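Long-range contact in putative esterase (Sulfolobus solfataricus P2, PDB 2RAU), which is a calcium-binding member of the alpha/beta-hydrolase clan that probably acts as a lipase or esterase: residues I38-V43 against N95-D100. Residues are numbered along the deposited sequence; the frame is centred on the assembly and turned at random. Where two conformers were deposited one is given.
Sequences ISLHKV and NVYTID
A single carboxylate oxygen, OD2 of D100, is gripped by two donors from the facing strand. H41 NE2 lies 2.6 Å from D100 OD2 and S39 OG 2.8 Å from the same oxygen; S39 OG, also hydrogen-bonded to Y105 OH, meets the anti lone pair of OD2, whereas the imidazole arrives on the syn side, 30° out of the carboxylate plane. OD2 lies almost in the plane of the H41 ring, which stands nearly perpendicular to the carboxylate, 84° between planes. With ND1 hydrogen-bonded to E23, both ring nitrogens are engaged, which fixes the ring flip and probably favours a positively charged imidazole. E64 N adds a bond to D100 OD1.

Across the sheet, K42 lies alongside Y97: with CG anti to the backbone N (chi1 -177°) and the rest of the chain extended, the methylenes run along the ring, K42 CG 3.5 Å from Y97 CE2. K42 CE passes 3.4 Å from N95 OD1, while N95 ND2 binds D51 O. Lysine NZ and tyrosine OH converge on D140 of helix 123-141. Six backbone hydrogen bonds, two at each of the pairs S39-D100, H41-T98 and V43-V96, set the register. This antiparallel pairing of strand 37-45 with strand 94-100, itself parallel to strand 52-56, is characteristic of the N-terminal side of the central alpha/beta-hydrolase sheet.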
loop_
_atom_site.group_PDB
_atom_site.type_symbol
_atom_site.label_atom_id
_atom_site.label_comp_id
_atom_site.label_asym_id
_atom_site.label_seq_id
_atom_site.Cartn_x
_atom_site.Cartn_y
_atom_site.Cartn_z
ATOM N N ILE A 38 -1.915 8.701 -13.061
ATOM C CA ILE A 38 -1.369 7.516 -12.340
ATOM C C ILE A 38 0.084 7.341 -12.746
ATOM O O ILE A 38 0.532 7.916 -13.750
ATOM C CB ILE A 38 -2.168 6.201 -12.514
ATOM C CG1 ILE A 38 -2.219 5.795 -14.001
ATOM C CG2 ILE A 38 -3.555 6.374 -11.963
ATOM C CD1 ILE A 38 -2.910 4.439 -14.254
ATOM N N SER A 39 0.857 6.682 -11.900
ATOM C CA SER A 39 2.207 6.362 -12.264
ATOM C C SER A 39 2.601 4.951 -11.858
ATOM O O SER A 39 1.912 4.277 -11.111
ATOM C CB SER A 39 3.217 7.443 -11.830
ATOM O OG SER A 39 2.885 8.023 -10.583
ATOM N N LEU A 40 3.708 4.490 -12.423
ATOM C CA LEU A 40 4.149 3.131 -12.272
ATOM C C LEU A 40 5.637 3.116 -12.004
ATOM O O LEU A 40 6.376 3.812 -12.696
ATOM C CB LEU A 40 3.881 2.382 -13.577
ATOM C CG LEU A 40 4.372 0.982 -13.805
ATOM C CD1 LEU A 40 3.824 0.213 -12.639
ATOM C CD2 LEU A 40 3.792 0.488 -15.147
ATOM N N HIS A 41 6.065 2.383 -10.970
ATOM C CA HIS A 41 7.491 2.236 -10.647
ATOM C C HIS A 41 7.903 0.830 -10.918
ATOM O O HIS A 41 7.187 -0.076 -10.636
ATOM C CB HIS A 41 7.791 2.514 -9.156
ATOM C CG HIS A 41 7.376 3.885 -8.688
ATOM N ND1 HIS A 41 8.263 4.781 -8.122
ATOM C CD2 HIS A 41 6.166 4.488 -8.664
ATOM C CE1 HIS A 41 7.619 5.897 -7.819
ATOM N NE2 HIS A 41 6.338 5.742 -8.118
ATOM N N LYS A 42 9.090 0.666 -11.477
ATOM C CA LYS A 42 9.717 -0.635 -11.629
ATOM C C LYS A 42 11.041 -0.599 -10.851
ATOM O O LYS A 42 11.792 0.394 -10.912
ATOM C CB LYS A 42 10.019 -0.936 -13.104
ATOM C CG LYS A 42 10.620 -2.324 -13.367
ATOM C CD LYS A 42 11.032 -2.471 -14.795
ATOM C CE LYS A 42 11.598 -3.839 -15.100
ATOM N NZ LYS A 42 11.875 -3.922 -16.538
ATOM N N VAL A 43 11.306 -1.669 -10.113
ATOM C CA VAL A 43 12.592 -1.838 -9.444
ATOM C C VAL A 43 13.202 -3.177 -9.850
ATOM O O VAL A 43 12.539 -4.196 -9.849
ATOM C CB VAL A 43 12.454 -1.751 -7.897
ATOM C CG1 VAL A 43 13.824 -1.948 -7.145
ATOM C CG2 VAL A 43 11.752 -0.406 -7.492
ATOM N N ASN A 95 11.610 -8.614 -11.140
ATOM C CA ASN A 95 11.151 -7.326 -11.616
ATOM C C ASN A 95 9.952 -7.020 -10.705
ATOM O O ASN A 95 8.964 -7.751 -10.709
ATOM C CB ASN A 95 10.673 -7.337 -13.066
ATOM C CG ASN A 95 11.787 -7.502 -14.084
ATOM O OD1 ASN A 95 12.846 -6.853 -13.989
ATOM N ND2 ASN A 95 11.559 -8.386 -15.053
ATOM N N VAL A 96 10.029 -5.935 -9.955
ATOM C CA VAL A 96 8.950 -5.555 -9.039
ATOM C C VAL A 96 8.405 -4.200 -9.455
ATOM O O VAL A 96 9.150 -3.299 -9.718
ATOM C CB VAL A 96 9.415 -5.516 -7.556
ATOM C CG1 VAL A 96 8.191 -5.328 -6.591
ATOM C CG2 VAL A 96 10.262 -6.833 -7.242
ATOM N N TYR A 97 7.085 -4.089 -9.495
ATOM C CA TYR A 97 6.421 -2.909 -9.945
ATOM C C TYR A 97 5.445 -2.485 -8.888
ATOM O O TYR A 97 4.953 -3.298 -8.102
ATOM C CB TYR A 97 5.621 -3.190 -11.236
ATOM C CG TYR A 97 6.410 -3.712 -12.426
ATOM C CD1 TYR A 97 6.697 -5.072 -12.562
ATOM C CD2 TYR A 97 6.811 -2.869 -13.434
ATOM C CE1 TYR A 97 7.362 -5.571 -13.681
ATOM C CE2 TYR A 97 7.486 -3.366 -14.574
ATOM C CZ TYR A 97 7.759 -4.716 -14.679
ATOM O OH TYR A 97 8.381 -5.153 -15.829
ATOM N N THR A 98 5.136 -1.189 -8.857
ATOM C CA THR A 98 4.161 -0.682 -7.917
ATOM C C THR A 98 3.592 0.644 -8.447
ATOM O O THR A 98 4.284 1.428 -9.062
ATOM C CB THR A 98 4.730 -0.591 -6.468
ATOM O OG1 THR A 98 3.702 -0.140 -5.564
ATOM C CG2 THR A 98 6.002 0.318 -6.395
ATOM N N ILE A 99 2.327 0.866 -8.136
ATOM C CA ILE A 99 1.471 1.913 -8.713
ATOM C C ILE A 99 1.242 3.064 -7.738
ATOM O O ILE A 99 1.072 2.843 -6.516
ATOM C CB ILE A 99 0.102 1.279 -9.116
ATOM C CG1 ILE A 99 -0.824 2.327 -9.752
ATOM C CG2 ILE A 99 -0.579 0.586 -7.919
ATOM C CD1 ILE A 99 -2.226 1.782 -10.354
ATOM N N ASP A 100 1.335 4.281 -8.294
ATOM C CA ASP A 100 0.895 5.492 -7.665
ATOM C C ASP A 100 -0.545 5.732 -8.142
ATOM O O ASP A 100 -0.806 5.930 -9.329
ATOM C CB ASP A 100 1.733 6.682 -8.017
ATOM C CG ASP A 100 3.170 6.543 -7.589
ATOM O OD1 ASP A 100 3.415 6.027 -6.486
ATOM O OD2 ASP A 100 4.069 7.019 -8.305
#